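Local coordinates for protein D-mannose isomerase (Marinomonas mediterranea, PDB 5X32) that catalyses the reversible isomerisation of D-mannose to D-fructose, and less efficiently of D-lyxose to D-xylulose, as a monomer of the N-acylglucosamine 2-epimerase family, at residues Ser216-Glu221 / Trp245-Gly250; Gly293-Tyr298 / Pro307-Trp312; Phe117-Tyr122 / Cys180-Ser185. One frame throughout, in Å; residues are numbered along the deposited sequence.

Contact 1 (Ser216-Glu221 / Trp245-Gly250); sequences SNEVWE and WGFQPG
W220 turns its edge to two aromatic rings of segment 245-250. CG anti to the backbone N (chi1 -175°) sets its CE3 over the centre of one F247 face, its six-membered ring and the F247 ring having centroids 4.7 Å apart and planes at 79°. The CZ2 and CH2 side of the same ring meets the face of the W245 five-membered ring in a second T-shaped pair, centroids 5.2 Å apart and planes at 84°. Between them G246 passes over one face of the indole, whose NE1 is hydrogen-bonded to D230 O. The opposite face of F247 receives E218 CB in a CH-pi contact, 4.0 Å from the ring centroid. With an alanine in place of F247, W220 and E218 CB would probably face a gap. E218 OE1 accepts from S216 OG at 2.7 Å and pairs with K285, while OE2 probably bonds to Y298 OH, modelled doubtfully close. E221 OE2 lies against Q248 CB and is modelled as bonded, also doubtfully close, to ND1 of H251, the probable proton donor/acceptor. Aromatic and CH-pi contacts thus join the segments, while the carboxylates find polar partners within their own segment or outside both, E221 probably helping to orient H251.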
ATOM      1  N   SER A 216      19.912 -11.274   8.240  1.00 67.85           N
ATOM      2  CA  SER A 216      19.304 -10.428   9.264  1.00 62.03           C
ATOM      3  C   SER A 216      17.890 -10.889   9.621  1.00 60.99           C
ATOM      4  O   SER A 216      17.267 -10.391  10.575  1.00 56.54           O
ATOM      5  CB  SER A 216      19.271  -8.971   8.802  1.00 73.15           C
ATOM      6  OG  SER A 216      18.726  -8.874   7.489  1.00 73.63           O
ATOM      7  N   ASN A 217      17.401 -11.846   8.838  1.00 58.39           N
ATOM      8  CA  ASN A 217      16.031 -12.337   8.925  1.00 59.95           C
ATOM      9  C   ASN A 217      15.012 -11.266   8.586  1.00 61.93           C
ATOM     10  O   ASN A 217      13.893 -11.283   9.102  1.00 60.27           O
ATOM     11  CB  ASN A 217      15.737 -12.887  10.321  1.00 65.78           C
ATOM     12  CG  ASN A 217      16.698 -13.996  10.731  1.00 67.68           C
ATOM     13  OD1 ASN A 217      16.928 -14.947   9.973  1.00 62.87           O
ATOM     14  ND2 ASN A 217      17.251 -13.888  11.941  1.00 66.57           N
ATOM     15  N   GLU A 218      15.414 -10.332   7.724  1.00 63.40           N
ATOM     16  CA  GLU A 218      14.517  -9.307   7.191  1.00 64.89           C
ATOM     17  C   GLU A 218      13.961  -9.748   5.825  1.00 60.95           C
ATOM     18  O   GLU A 218      14.584 -10.545   5.118  1.00 56.93           O
ATOM     19  CB  GLU A 218      15.258  -7.976   7.051  1.00 64.91           C
ATOM     20  CG  GLU A 218      15.794  -7.406   8.343  1.00 64.29           C
ATOM     21  CD  GLU A 218      16.680  -6.178   8.113  1.00 74.76           C
ATOM     22  OE1 GLU A 218      17.892  -6.342   7.827  1.00 74.40           O
ATOM     23  OE2 GLU A 218      16.168  -5.041   8.220  1.00 73.96           O
ATOM     24  N   VAL A 219      12.812  -9.208   5.427  1.00 63.73           N
ATOM     25  CA  VAL A 219      12.230  -9.600   4.139  1.00 59.78           C
ATOM     26  C   VAL A 219      12.938  -8.966   2.951  1.00 56.57           C
ATOM     27  O   VAL A 219      12.997  -7.751   2.828  1.00 61.04           O
ATOM     28  CB  VAL A 219      10.760  -9.261   4.060  1.00 56.84           C
ATOM     29  CG1 VAL A 219      10.158  -9.966   2.881  1.00 53.74           C
ATOM     30  CG2 VAL A 219      10.068  -9.669   5.352  1.00 56.77           C
ATOM     31  N   TRP A 220      13.480  -9.822   2.096  1.00 54.92           N
ATOM     32  CA  TRP A 220      14.204  -9.438   0.898  1.00 55.17           C
ATOM     33  C   TRP A 220      13.192  -9.363  -0.252  1.00 62.66           C
ATOM     34  O   TRP A 220      12.159 -10.033  -0.206  1.00 60.16           O
ATOM     35  CB  TRP A 220      15.317 -10.457   0.629  1.00 58.11           C
ATOM     36  CG  TRP A 220      16.229 -10.152  -0.507  1.00 60.80           C
ATOM     37  CD1 TRP A 220      16.194 -10.701  -1.762  1.00 61.14           C
ATOM     38  CD2 TRP A 220      17.348  -9.259  -0.490  1.00 62.61           C
ATOM     39  NE1 TRP A 220      17.210 -10.180  -2.534  1.00 60.12           N
ATOM     40  CE2 TRP A 220      17.929  -9.291  -1.776  1.00 65.01           C
ATOM     41  CE3 TRP A 220      17.899  -8.414   0.478  1.00 60.03           C
ATOM     42  CZ2 TRP A 220      19.040  -8.520  -2.110  1.00 68.29           C
ATOM     43  CZ3 TRP A 220      18.997  -7.647   0.143  1.00 60.13           C
ATOM     44  CH2 TRP A 220      19.560  -7.709  -1.136  1.00 65.40           C
ATOM     45  N   GLU A 221      13.456  -8.540  -1.263  1.00 56.70           N
ATOM     46  CA  GLU A 221      12.433  -8.281  -2.268  1.00 58.78           C
ATOM     47  C   GLU A 221      12.351  -9.373  -3.333  1.00 61.09           C
ATOM     48  O   GLU A 221      11.256  -9.805  -3.727  1.00 54.35           O
ATOM     49  CB  GLU A 221      12.668  -6.925  -2.963  1.00 60.88           C
ATOM     50  CG  GLU A 221      12.621  -5.665  -2.087  1.00 61.37           C
ATOM     51  CD  GLU A 221      11.232  -5.380  -1.523  1.00 61.84           C
ATOM     52  OE1 GLU A 221      10.232  -5.769  -2.161  1.00 68.03           O
ATOM     53  OE2 GLU A 221      11.125  -4.678  -0.496  1.00 65.12           O
ATOM     54  N   TRP A 245      17.823  -2.761  -5.430  1.00 78.96           N
ATOM     55  CA  TRP A 245      18.613  -3.769  -4.709  1.00 78.12           C
ATOM     56  C   TRP A 245      18.807  -3.433  -3.235  1.00 75.80           C
ATOM     57  O   TRP A 245      19.187  -2.316  -2.902  1.00 73.87           O
ATOM     58  CB  TRP A 245      19.981  -3.954  -5.369  1.00 68.79           C
ATOM     59  CG  TRP A 245      20.777  -5.067  -4.768  1.00 76.29           C
ATOM     60  CD1 TRP A 245      20.756  -6.385  -5.155  1.00 79.82           C
ATOM     61  CD2 TRP A 245      21.730  -4.982  -3.695  1.00 77.60           C
ATOM     62  NE1 TRP A 245      21.629  -7.120  -4.385  1.00 80.87           N
ATOM     63  CE2 TRP A 245      22.239  -6.286  -3.485  1.00 73.71           C
ATOM     64  CE3 TRP A 245      22.195  -3.933  -2.889  1.00 77.15           C
ATOM     65  CZ2 TRP A 245      23.182  -6.569  -2.494  1.00 72.46           C
ATOM     66  CZ3 TRP A 245      23.137  -4.215  -1.915  1.00 72.92           C
ATOM     67  CH2 TRP A 245      23.618  -5.525  -1.723  1.00 72.86           C
ATOM     68  N   GLY A 246      18.579  -4.401  -2.351  1.00 70.97           N
ATOM     69  CA  GLY A 246      18.816  -4.172  -0.939  1.00 67.70           C
ATOM     70  C   GLY A 246      17.561  -4.389  -0.122  1.00 59.27           C
ATOM     71  O   GLY A 246      16.527  -4.759  -0.651  1.00 61.82           O
ATOM     72  N   PHE A 247      17.665  -4.236   1.187  1.00 66.78           N
ATOM     73  CA  PHE A 247      16.471  -4.315   1.991  1.00 58.82           C
ATOM     74  C   PHE A 247      15.814  -2.968   1.942  1.00 60.27           C
ATOM     75  O   PHE A 247      16.472  -1.915   2.055  1.00 66.52           O
ATOM     76  CB  PHE A 247      16.768  -4.728   3.422  1.00 56.96           C
ATOM     77  CG  PHE A 247      17.092  -6.171   3.557  1.00 62.61           C
ATOM     78  CD1 PHE A 247      18.411  -6.580   3.706  1.00 63.85           C
ATOM     79  CD2 PHE A 247      16.090  -7.123   3.505  1.00 55.79           C
ATOM     80  CE1 PHE A 247      18.723  -7.919   3.830  1.00 58.39           C
ATOM     81  CE2 PHE A 247      16.385  -8.458   3.627  1.00 61.74           C
ATOM     82  CZ  PHE A 247      17.710  -8.861   3.789  1.00 62.77           C
ATOM     83  N   GLN A 248      14.495  -3.047   1.821  1.00 56.47           N
ATOM     84  CA  GLN A 248      13.568  -1.923   1.810  1.00 59.27           C
ATOM     85  C   GLN A 248      12.863  -1.780   3.162  1.00 56.42           C
ATOM     86  O   GLN A 248      11.910  -2.492   3.432  1.00 57.77           O
ATOM     87  CB  GLN A 248      12.561  -2.169   0.676  1.00 61.34           C
ATOM     88  CG  GLN A 248      11.865  -1.020   0.020  1.00 68.81           C
ATOM     89  CD  GLN A 248      11.729  -1.253  -1.464  1.00 73.52           C
ATOM     90  OE1 GLN A 248      10.771  -0.800  -2.097  1.00 82.07           O
ATOM     91  NE2 GLN A 248      12.800  -1.806  -2.063  1.00 76.76           N
ATOM     92  N   PRO A 249      13.303  -0.814   3.997  1.00 51.66           N
ATOM     93  CA  PRO A 249      12.766  -0.521   5.338  1.00 46.20           C
ATOM     94  C   PRO A 249      11.258  -0.398   5.354  1.00 52.21           C
ATOM     95  O   PRO A 249      10.593  -0.869   6.291  1.00 48.93           O
ATOM     96  CB  PRO A 249      13.381   0.844   5.701  1.00 47.95           C
ATOM     97  CG  PRO A 249      14.406   1.115   4.711  1.00 46.12           C
ATOM     98  CD  PRO A 249      14.268   0.197   3.547  1.00 56.16           C
ATOM     99  N   GLY A 250      10.726   0.244   4.315  1.00 49.86           N
ATOM    100  CA  GLY A 250       9.296   0.457   4.220  1.00 49.30           C
ATOM    101  C   GLY A 250       8.497  -0.824   4.190  1.00 45.37           C
ATOM    102  O   GLY A 250       7.392  -0.888   4.727  1.00 45.10           O
TER

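Contact 2 (Gly293-Tyr298 / Pro307-Trp312); sequences GLHYGY and PDKYFW
H295 and P307 bring the two backbones nearest, CA to CA 4.6 Å, where residues 293-296 run almost at right angles to 307-312, 96° between their end-to-end directions. The segments belong to the hairpin of strands 297-298 and 304-310, and a classic beta bulge, with Y296 and G297 both opposite D306, interrupts its regular pairing. The ring of Y310 packs on that of Y296 as an offset stack, centroids 3.8 Å apart and planes 19° from parallel. Y296 reaches this position because its CG lies anti to the backbone N (chi1 -170°), which lays the phenol ring against that of Y310. At the rim of the stack, Y296 CE1 touches W312 CZ2 at 3.8 Å. Near the closest approach of the backbones, the CB of P307 sits over a face of the H295 imidazole, 4.3 Å from its centroid, in a CH-pi contact. The K309 side chain follows that of H295 in the same direction, and its NZ comes to the imidazole edge, 3.8 Å from H295 CD2. That ammonium is held by a salt bridge to D288 and a hydrogen bond to E362 O. Nearer its base, K309 CD rests on G293 CA at 4.0 Å. Y310 is the N-cap residue of helix 311-328, so the stack lies where strand becomes helix. W312, in the first turn, stacks on H251 and meets H380, the probable catalytic pair: a bulged beta hairpin leading into a helix whose start probably lines the active-site pocket.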
ATOM      1  N   GLY A 293      14.032  11.226   8.997  1.00 55.15           N
ATOM      2  CA  GLY A 293      13.320  10.402   8.039  1.00 47.62           C
ATOM      3  C   GLY A 293      14.024   9.096   7.710  1.00 54.53           C
ATOM      4  O   GLY A 293      15.223   8.964   7.917  1.00 55.20           O
ATOM      5  N   LEU A 294      13.291   8.141   7.149  1.00 52.34           N
ATOM      6  CA  LEU A 294      13.892   6.885   6.735  1.00 51.03           C
ATOM      7  C   LEU A 294      14.342   6.897   5.290  1.00 49.54           C
ATOM      8  O   LEU A 294      13.613   7.304   4.375  1.00 54.33           O
ATOM      9  CB  LEU A 294      12.937   5.709   6.933  1.00 52.33           C
ATOM     10  CG  LEU A 294      12.417   5.490   8.345  1.00 53.66           C
ATOM     11  CD1 LEU A 294      11.019   4.959   8.267  1.00 44.44           C
ATOM     12  CD2 LEU A 294      13.356   4.547   9.133  1.00 53.79           C
ATOM     13  N   HIS A 295      15.581   6.473   5.115  1.00 48.65           N
ATOM     14  CA  HIS A 295      16.150   6.207   3.812  1.00 52.30           C
ATOM     15  C   HIS A 295      15.401   5.089   3.110  1.00 52.47           C
ATOM     16  O   HIS A 295      14.675   4.318   3.738  1.00 49.67           O
ATOM     17  CB  HIS A 295      17.633   5.877   3.962  1.00 52.79           C
ATOM     18  CG  HIS A 295      18.434   7.019   4.494  1.00 57.67           C
ATOM     19  ND1 HIS A 295      19.458   6.857   5.398  1.00 60.50           N
ATOM     20  CD2 HIS A 295      18.363   8.349   4.238  1.00 59.64           C
ATOM     21  CE1 HIS A 295      19.973   8.039   5.689  1.00 63.85           C
ATOM     22  NE2 HIS A 295      19.330   8.961   4.995  1.00 56.23           N
ATOM     23  N   TYR A 296      15.571   5.014   1.797  1.00 52.97           N
ATOM     24  CA  TYR A 296      14.788   4.101   0.985  1.00 58.09           C
ATOM     25  C   TYR A 296      15.276   2.658   1.033  1.00 55.79           C
ATOM     26  O   TYR A 296      14.479   1.733   0.984  1.00 60.05           O
ATOM     27  CB  TYR A 296      14.792   4.592  -0.457  1.00 57.19           C
ATOM     28  CG  TYR A 296      13.836   3.878  -1.375  1.00 52.90           C
ATOM     29  CD1 TYR A 296      12.482   3.783  -1.070  1.00 53.73           C
ATOM     30  CD2 TYR A 296      14.283   3.332  -2.562  1.00 49.66           C
ATOM     31  CE1 TYR A 296      11.597   3.160  -1.934  1.00 56.92           C
ATOM     32  CE2 TYR A 296      13.416   2.705  -3.427  1.00 60.96           C
ATOM     33  CZ  TYR A 296      12.075   2.613  -3.112  1.00 61.91           C
ATOM     34  OH  TYR A 296      11.223   1.978  -3.995  1.00 68.96           O
ATOM     35  N   GLY A 297      16.580   2.463   1.147  1.00 56.84           N
ATOM     36  CA  GLY A 297      17.113   1.120   1.111  1.00 61.23           C
ATOM     37  C   GLY A 297      18.531   1.017   1.628  1.00 67.33           C
ATOM     38  O   GLY A 297      19.347   1.937   1.450  1.00 67.02           O
ATOM     39  N   TYR A 298      18.808  -0.108   2.290  1.00 63.63           N
ATOM     40  CA  TYR A 298      20.146  -0.417   2.793  1.00 64.34           C
ATOM     41  C   TYR A 298      20.556  -1.822   2.371  1.00 64.62           C
ATOM     42  O   TYR A 298      19.714  -2.631   1.968  1.00 57.80           O
ATOM     43  CB  TYR A 298      20.215  -0.273   4.321  1.00 59.88           C
ATOM     44  CG  TYR A 298      19.113  -0.988   5.090  1.00 62.39           C
ATOM     45  CD1 TYR A 298      19.140  -2.369   5.278  1.00 57.90           C
ATOM     46  CD2 TYR A 298      18.053  -0.275   5.646  1.00 59.05           C
ATOM     47  CE1 TYR A 298      18.133  -3.022   5.980  1.00 51.43           C
ATOM     48  CE2 TYR A 298      17.049  -0.917   6.353  1.00 58.14           C
ATOM     49  CZ  TYR A 298      17.101  -2.294   6.522  1.00 56.53           C
ATOM     50  OH  TYR A 298      16.102  -2.929   7.224  1.00 55.30           O
ATOM     51  N   PRO A 307      19.643   6.785  -0.299  1.00 52.90           N
ATOM     52  CA  PRO A 307      19.255   7.652   0.813  1.00 58.24           C
ATOM     53  C   PRO A 307      18.007   8.487   0.585  1.00 58.76           C
ATOM     54  O   PRO A 307      17.631   9.254   1.475  1.00 61.05           O
ATOM     55  CB  PRO A 307      20.474   8.552   0.970  1.00 58.04           C
ATOM     56  CG  PRO A 307      21.036   8.638  -0.414  1.00 51.85           C
ATOM     57  CD  PRO A 307      20.785   7.317  -1.058  1.00 58.38           C
ATOM     58  N   ASP A 308      17.361   8.333  -0.563  1.00 59.67           N
ATOM     59  CA  ASP A 308      16.178   9.135  -0.840  1.00 63.45           C
ATOM     60  C   ASP A 308      15.067   8.843   0.151  1.00 61.22           C
ATOM     61  O   ASP A 308      14.956   7.732   0.688  1.00 61.77           O
ATOM     62  CB  ASP A 308      15.686   8.909  -2.273  1.00 63.65           C
ATOM     63  CG  ASP A 308      16.546   9.615  -3.291  1.00 65.75           C
ATOM     64  OD1 ASP A 308      17.172  10.632  -2.917  1.00 68.25           O
ATOM     65  OD2 ASP A 308      16.602   9.160  -4.453  1.00 66.76           O
ATOM     66  N   LYS A 309      14.252   9.861   0.394  1.00 53.13           N
ATOM     67  CA  LYS A 309      13.168   9.747   1.351  1.00 56.08           C
ATOM     68  C   LYS A 309      11.784   9.745   0.668  1.00 52.11           C
ATOM     69  O   LYS A 309      11.350  10.741   0.094  1.00 56.77           O
ATOM     70  CB  LYS A 309      13.318  10.851   2.389  1.00 55.78           C
ATOM     71  CG  LYS A 309      14.731  10.847   2.961  1.00 58.04           C
ATOM     72  CD  LYS A 309      14.803  11.278   4.415  1.00 59.10           C
ATOM     73  CE  LYS A 309      15.943  12.270   4.636  1.00 56.78           C
ATOM     74  NZ  LYS A 309      17.133  11.898   3.861  1.00 59.09           N
ATOM     75  N   TYR A 310      11.128   8.590   0.708  1.00 44.35           N
ATOM     76  CA  TYR A 310       9.836   8.377   0.077  1.00 40.75           C
ATOM     77  C   TYR A 310       8.672   8.541   1.062  1.00 46.49           C
ATOM     78  O   TYR A 310       8.799   8.284   2.254  1.00 52.93           O
ATOM     79  CB  TYR A 310       9.780   6.980  -0.544  1.00 44.53           C
ATOM     80  CG  TYR A 310      10.630   6.800  -1.779  1.00 45.32           C
ATOM     81  CD1 TYR A 310      12.014   6.860  -1.712  1.00 50.44           C
ATOM     82  CD2 TYR A 310      10.051   6.554  -3.010  1.00 49.06           C
ATOM     83  CE1 TYR A 310      12.797   6.685  -2.839  1.00 48.71           C
ATOM     84  CE2 TYR A 310      10.826   6.391  -4.145  1.00 49.91           C
ATOM     85  CZ  TYR A 310      12.195   6.455  -4.047  1.00 53.58           C
ATOM     86  OH  TYR A 310      12.965   6.292  -5.169  1.00 62.04           O
ATOM     87  N   PHE A 311       7.530   8.976   0.558  1.00 47.82           N
ATOM     88  CA  PHE A 311       6.369   9.216   1.402  1.00 48.15           C
ATOM     89  C   PHE A 311       5.813   7.932   2.014  1.00 46.10           C
ATOM     90  O   PHE A 311       5.495   7.874   3.214  1.00 46.41           O
ATOM     91  CB  PHE A 311       5.285   9.936   0.590  1.00 47.79           C
ATOM     92  CG  PHE A 311       4.576   9.044  -0.392  1.00 43.65           C
ATOM     93  CD1 PHE A 311       5.233   8.585  -1.528  1.00 41.14           C
ATOM     94  CD2 PHE A 311       3.270   8.641  -0.167  1.00 41.67           C
ATOM     95  CE1 PHE A 311       4.595   7.748  -2.427  1.00 46.25           C
ATOM     96  CE2 PHE A 311       2.624   7.796  -1.073  1.00 43.59           C
ATOM     97  CZ  PHE A 311       3.295   7.348  -2.196  1.00 46.72           C
ATOM     98  N   TRP A 312       5.689   6.900   1.194  1.00 42.18           N
ATOM     99  CA  TRP A 312       4.996   5.719   1.660  1.00 51.48           C
ATOM    100  C   TRP A 312       5.794   5.028   2.778  1.00 54.85           C
ATOM    101  O   TRP A 312       5.200   4.431   3.669  1.00 51.20           O
ATOM    102  CB  TRP A 312       4.722   4.740   0.519  1.00 49.47           C
ATOM    103  CG  TRP A 312       5.929   4.088  -0.104  1.00 52.04           C
ATOM    104  CD1 TRP A 312       6.604   4.495  -1.223  1.00 50.93           C
ATOM    105  CD2 TRP A 312       6.603   2.919   0.363  1.00 50.11           C
ATOM    106  NE1 TRP A 312       7.649   3.642  -1.486  1.00 47.28           N
ATOM    107  CE2 TRP A 312       7.671   2.664  -0.525  1.00 53.71           C
ATOM    108  CE3 TRP A 312       6.405   2.052   1.442  1.00 52.86           C
ATOM    109  CZ2 TRP A 312       8.543   1.577  -0.359  1.00 54.56           C
ATOM    110  CZ3 TRP A 312       7.272   0.979   1.599  1.00 49.81           C
ATOM    111  CH2 TRP A 312       8.326   0.754   0.707  1.00 55.30           C
TER

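Contact 3 (Phe117-Tyr122 / Cys180-Ser185); sequences FVILAY and CEALMS
L120 places its CG anti to the backbone N (chi1 -177°) and, with chi2 at 72°, lays CD1 against S185 on the neighbouring helix. I119 presents CG2 instead: this methyl is the branch anti to the backbone N, and it faces A182, while CG1 leads CD1 toward L183. The pairing belongs to the (alpha/alpha)6 barrel of the N-acylglucosamine 2-epimerase family, and joins helices 112-127 and 173-190, which probably stand side by side in its inner ring. Their short segments run nearly parallel, 20° apart, with the axes approaching to 8.3 Å. A182 sits at the closest point of the backbones, its CA 4.7 Å from the CA of L120, and its small side chain is consistent with so close an approach. The methyl A182 CB touches I119 CG2 at 4.0 Å on one side and L120 CB at 4.3 Å on another, so it fits between two consecutive residues of the facing helix. I119 CD1 and L183 CD2 meet more loosely, at 4.5 Å. These two residues also have partners outside the pair: I119 packs on T140 and L144 of helix 133-147, L183 on Y195, R198 and L202 of helix 193-212. L120 also packs on F60 of helix 52-69, and its CD2 lies beside the carboxylate of E181. That carboxylate is bonded through OE1 to ND1 of H178, one turn earlier, and the E181 side chain comes within about 6 Å of that of H380, which places E181 near this probable catalytic residue. No hydrogen bond crosses the interface; at the S185 end of the segment pair, L120 CD1 lies 3.6 Å from S185 CB and 3.7 Å from S185 OG.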
ATOM      1  N   PHE A 117      -4.640  -5.337  -5.737  1.00 51.12           N
ATOM      2  CA  PHE A 117      -5.320  -4.059  -5.548  1.00 50.91           C
ATOM      3  C   PHE A 117      -6.747  -4.072  -6.124  1.00 53.86           C
ATOM      4  O   PHE A 117      -7.622  -3.316  -5.667  1.00 49.80           O
ATOM      5  CB  PHE A 117      -4.496  -2.918  -6.127  1.00 50.51           C
ATOM      6  CG  PHE A 117      -3.543  -2.330  -5.135  1.00 45.99           C
ATOM      7  CD1 PHE A 117      -4.017  -1.579  -4.079  1.00 44.07           C
ATOM      8  CD2 PHE A 117      -2.179  -2.531  -5.253  1.00 50.43           C
ATOM      9  CE1 PHE A 117      -3.148  -1.046  -3.143  1.00 48.00           C
ATOM     10  CE2 PHE A 117      -1.300  -2.000  -4.318  1.00 54.75           C
ATOM     11  CZ  PHE A 117      -1.788  -1.248  -3.267  1.00 51.58           C
ATOM     12  N   VAL A 118      -6.994  -4.952  -7.097  1.00 56.57           N
ATOM     13  CA  VAL A 118      -8.336  -5.134  -7.632  1.00 50.91           C
ATOM     14  C   VAL A 118      -9.246  -5.702  -6.528  1.00 53.59           C
ATOM     15  O   VAL A 118     -10.360  -5.194  -6.302  1.00 53.09           O
ATOM     16  CB  VAL A 118      -8.340  -6.064  -8.868  1.00 57.66           C
ATOM     17  CG1 VAL A 118      -9.769  -6.499  -9.221  1.00 51.77           C
ATOM     18  CG2 VAL A 118      -7.734  -5.350 -10.060  1.00 56.72           C
ATOM     19  N   ILE A 119      -8.749  -6.711  -5.811  1.00 50.81           N
ATOM     20  CA  ILE A 119      -9.463  -7.260  -4.658  1.00 51.77           C
ATOM     21  C   ILE A 119      -9.683  -6.209  -3.565  1.00 54.76           C
ATOM     22  O   ILE A 119     -10.778  -6.102  -3.012  1.00 56.29           O
ATOM     23  CB  ILE A 119      -8.710  -8.472  -4.064  1.00 57.10           C
ATOM     24  CG1 ILE A 119      -8.910  -9.694  -4.957  1.00 62.03           C
ATOM     25  CG2 ILE A 119      -9.201  -8.795  -2.658  1.00 59.62           C
ATOM     26  CD1 ILE A 119      -8.120 -10.890  -4.540  1.00 56.45           C
ATOM     27  N   LEU A 120      -8.659  -5.408  -3.286  1.00 51.71           N
ATOM     28  CA  LEU A 120      -8.785  -4.344  -2.293  1.00 55.23           C
ATOM     29  C   LEU A 120      -9.910  -3.378  -2.656  1.00 53.55           C
ATOM     30  O   LEU A 120     -10.784  -3.052  -1.821  1.00 57.07           O
ATOM     31  CB  LEU A 120      -7.465  -3.584  -2.158  1.00 51.64           C
ATOM     32  CG  LEU A 120      -7.469  -2.499  -1.084  1.00 53.81           C
ATOM     33  CD1 LEU A 120      -7.463  -3.105   0.312  1.00 53.80           C
ATOM     34  CD2 LEU A 120      -6.325  -1.512  -1.291  1.00 58.78           C
ATOM     35  N   ALA A 121      -9.900  -2.948  -3.917  1.00 50.60           N
ATOM     36  CA  ALA A 121     -10.929  -2.044  -4.422  1.00 56.61           C
ATOM     37  C   ALA A 121     -12.322  -2.683  -4.327  1.00 59.41           C
ATOM     38  O   ALA A 121     -13.272  -2.026  -3.898  1.00 65.10           O
ATOM     39  CB  ALA A 121     -10.632  -1.630  -5.860  1.00 53.38           C
ATOM     40  N   TYR A 122     -12.450  -3.961  -4.687  1.00 54.86           N
ATOM     41  CA  TYR A 122     -13.766  -4.611  -4.576  1.00 64.65           C
ATOM     42  C   TYR A 122     -14.229  -4.713  -3.127  1.00 68.05           C
ATOM     43  O   TYR A 122     -15.419  -4.504  -2.873  1.00 63.30           O
ATOM     44  CB  TYR A 122     -13.778  -6.005  -5.237  1.00 61.47           C
ATOM     45  CG  TYR A 122     -13.749  -5.923  -6.751  1.00 58.15           C
ATOM     46  CD1 TYR A 122     -14.183  -4.777  -7.395  1.00 51.45           C
ATOM     47  CD2 TYR A 122     -13.241  -6.961  -7.526  1.00 54.77           C
ATOM     48  CE1 TYR A 122     -14.146  -4.671  -8.766  1.00 58.86           C
ATOM     49  CE2 TYR A 122     -13.199  -6.865  -8.905  1.00 52.72           C
ATOM     50  CZ  TYR A 122     -13.658  -5.713  -9.522  1.00 55.60           C
ATOM     51  OH  TYR A 122     -13.624  -5.577 -10.892  1.00 55.30           O
ATOM     52  N   CYS A 180      -1.672 -10.115   0.911  1.00 51.95           N
ATOM     53  CA  CYS A 180      -2.029 -10.362   2.298  1.00 49.69           C
ATOM     54  C   CYS A 180      -2.927  -9.276   2.829  1.00 50.14           C
ATOM     55  O   CYS A 180      -3.994  -9.543   3.409  1.00 53.77           O
ATOM     56  CB  CYS A 180      -0.761 -10.448   3.154  1.00 53.33           C
ATOM     57  SG  CYS A 180      -1.049 -10.319   4.946  1.00 55.05           S
ATOM     58  N   GLU A 181      -2.523  -8.041   2.563  1.00 51.98           N
ATOM     59  CA  GLU A 181      -3.309  -6.889   2.971  1.00 52.35           C
ATOM     60  C   GLU A 181      -4.718  -6.888   2.383  1.00 59.70           C
ATOM     61  O   GLU A 181      -5.727  -6.675   3.095  1.00 62.49           O
ATOM     62  CB  GLU A 181      -2.599  -5.632   2.527  1.00 55.25           C
ATOM     63  CG  GLU A 181      -3.457  -4.403   2.589  1.00 59.82           C
ATOM     64  CD  GLU A 181      -2.936  -3.293   1.689  1.00 67.93           C
ATOM     65  OE1 GLU A 181      -2.198  -3.596   0.714  1.00 70.25           O
ATOM     66  OE2 GLU A 181      -3.279  -2.115   1.954  1.00 68.05           O
ATOM     67  N   ALA A 182      -4.778  -7.178   1.083  1.00 54.86           N
ATOM     68  CA  ALA A 182      -6.021  -7.133   0.344  1.00 57.09           C
ATOM     69  C   ALA A 182      -6.969  -8.159   0.911  1.00 59.24           C
ATOM     70  O   ALA A 182      -8.153  -7.875   1.137  1.00 58.14           O
ATOM     71  CB  ALA A 182      -5.774  -7.390  -1.141  1.00 57.28           C
ATOM     72  N   LEU A 183      -6.431  -9.342   1.186  1.00 55.12           N
ATOM     73  CA  LEU A 183      -7.243 -10.436   1.706  1.00 60.05           C
ATOM     74  C   LEU A 183      -7.744 -10.158   3.127  1.00 66.94           C
ATOM     75  O   LEU A 183      -8.836 -10.626   3.481  1.00 67.05           O
ATOM     76  CB  LEU A 183      -6.469 -11.741   1.659  1.00 60.80           C
ATOM     77  CG  LEU A 183      -6.254 -12.199   0.218  1.00 64.57           C
ATOM     78  CD1 LEU A 183      -5.313 -13.374   0.194  1.00 61.27           C
ATOM     79  CD2 LEU A 183      -7.571 -12.564  -0.427  1.00 61.97           C
ATOM     80  N   MET A 184      -6.972  -9.419   3.940  1.00 54.48           N
ATOM     81  CA  MET A 184      -7.542  -8.942   5.207  1.00 53.82           C
ATOM     82  C   MET A 184      -8.724  -7.987   4.991  1.00 62.40           C
ATOM     83  O   MET A 184      -9.737  -8.051   5.708  1.00 60.06           O
ATOM     84  CB  MET A 184      -6.494  -8.241   6.047  1.00 54.78           C
ATOM     85  CG  MET A 184      -5.528  -9.191   6.710  1.00 65.14           C
ATOM     86  SD  MET A 184      -4.244  -8.301   7.581  1.00 67.33           S
ATOM     87  CE  MET A 184      -5.272  -7.502   8.772  1.00 52.18           C
ATOM     88  N   SER A 185      -8.605  -7.109   3.993  1.00 60.40           N
ATOM     89  CA  SER A 185      -9.702  -6.198   3.678  1.00 57.93           C
ATOM     90  C   SER A 185     -10.941  -6.999   3.257  1.00 66.87           C
ATOM     91  O   SER A 185     -12.091  -6.665   3.601  1.00 62.26           O
ATOM     92  CB  SER A 185      -9.294  -5.230   2.570  1.00 58.66           C
ATOM     93  OG  SER A 185     -10.317  -4.285   2.300  1.00 69.37           O
TER

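In the fold
Along the chain contact 3 closes first, then contact 1, then contact 2, all within the N-acylglucosamine 2-epimerase family region. Contacts 1 and 2 are neighbours, centres about 13 Å apart, and they touch: the backbone of F247 is bonded to that of Y298, and W312 packs on G250 at the start of helix 249-265. Contact 3 stands about 25 Å from contact 2, between centres, on the opposite side of the chain's centre, and about 23 Å from contact 1. It joins helices 112-127 and 173-190 of the barrel wall, whereas the other two shape loops and a hairpin at helix starts. Contacts 1 and 2 border the probable catalytic H251, while contact 3 comes near H380 through E181.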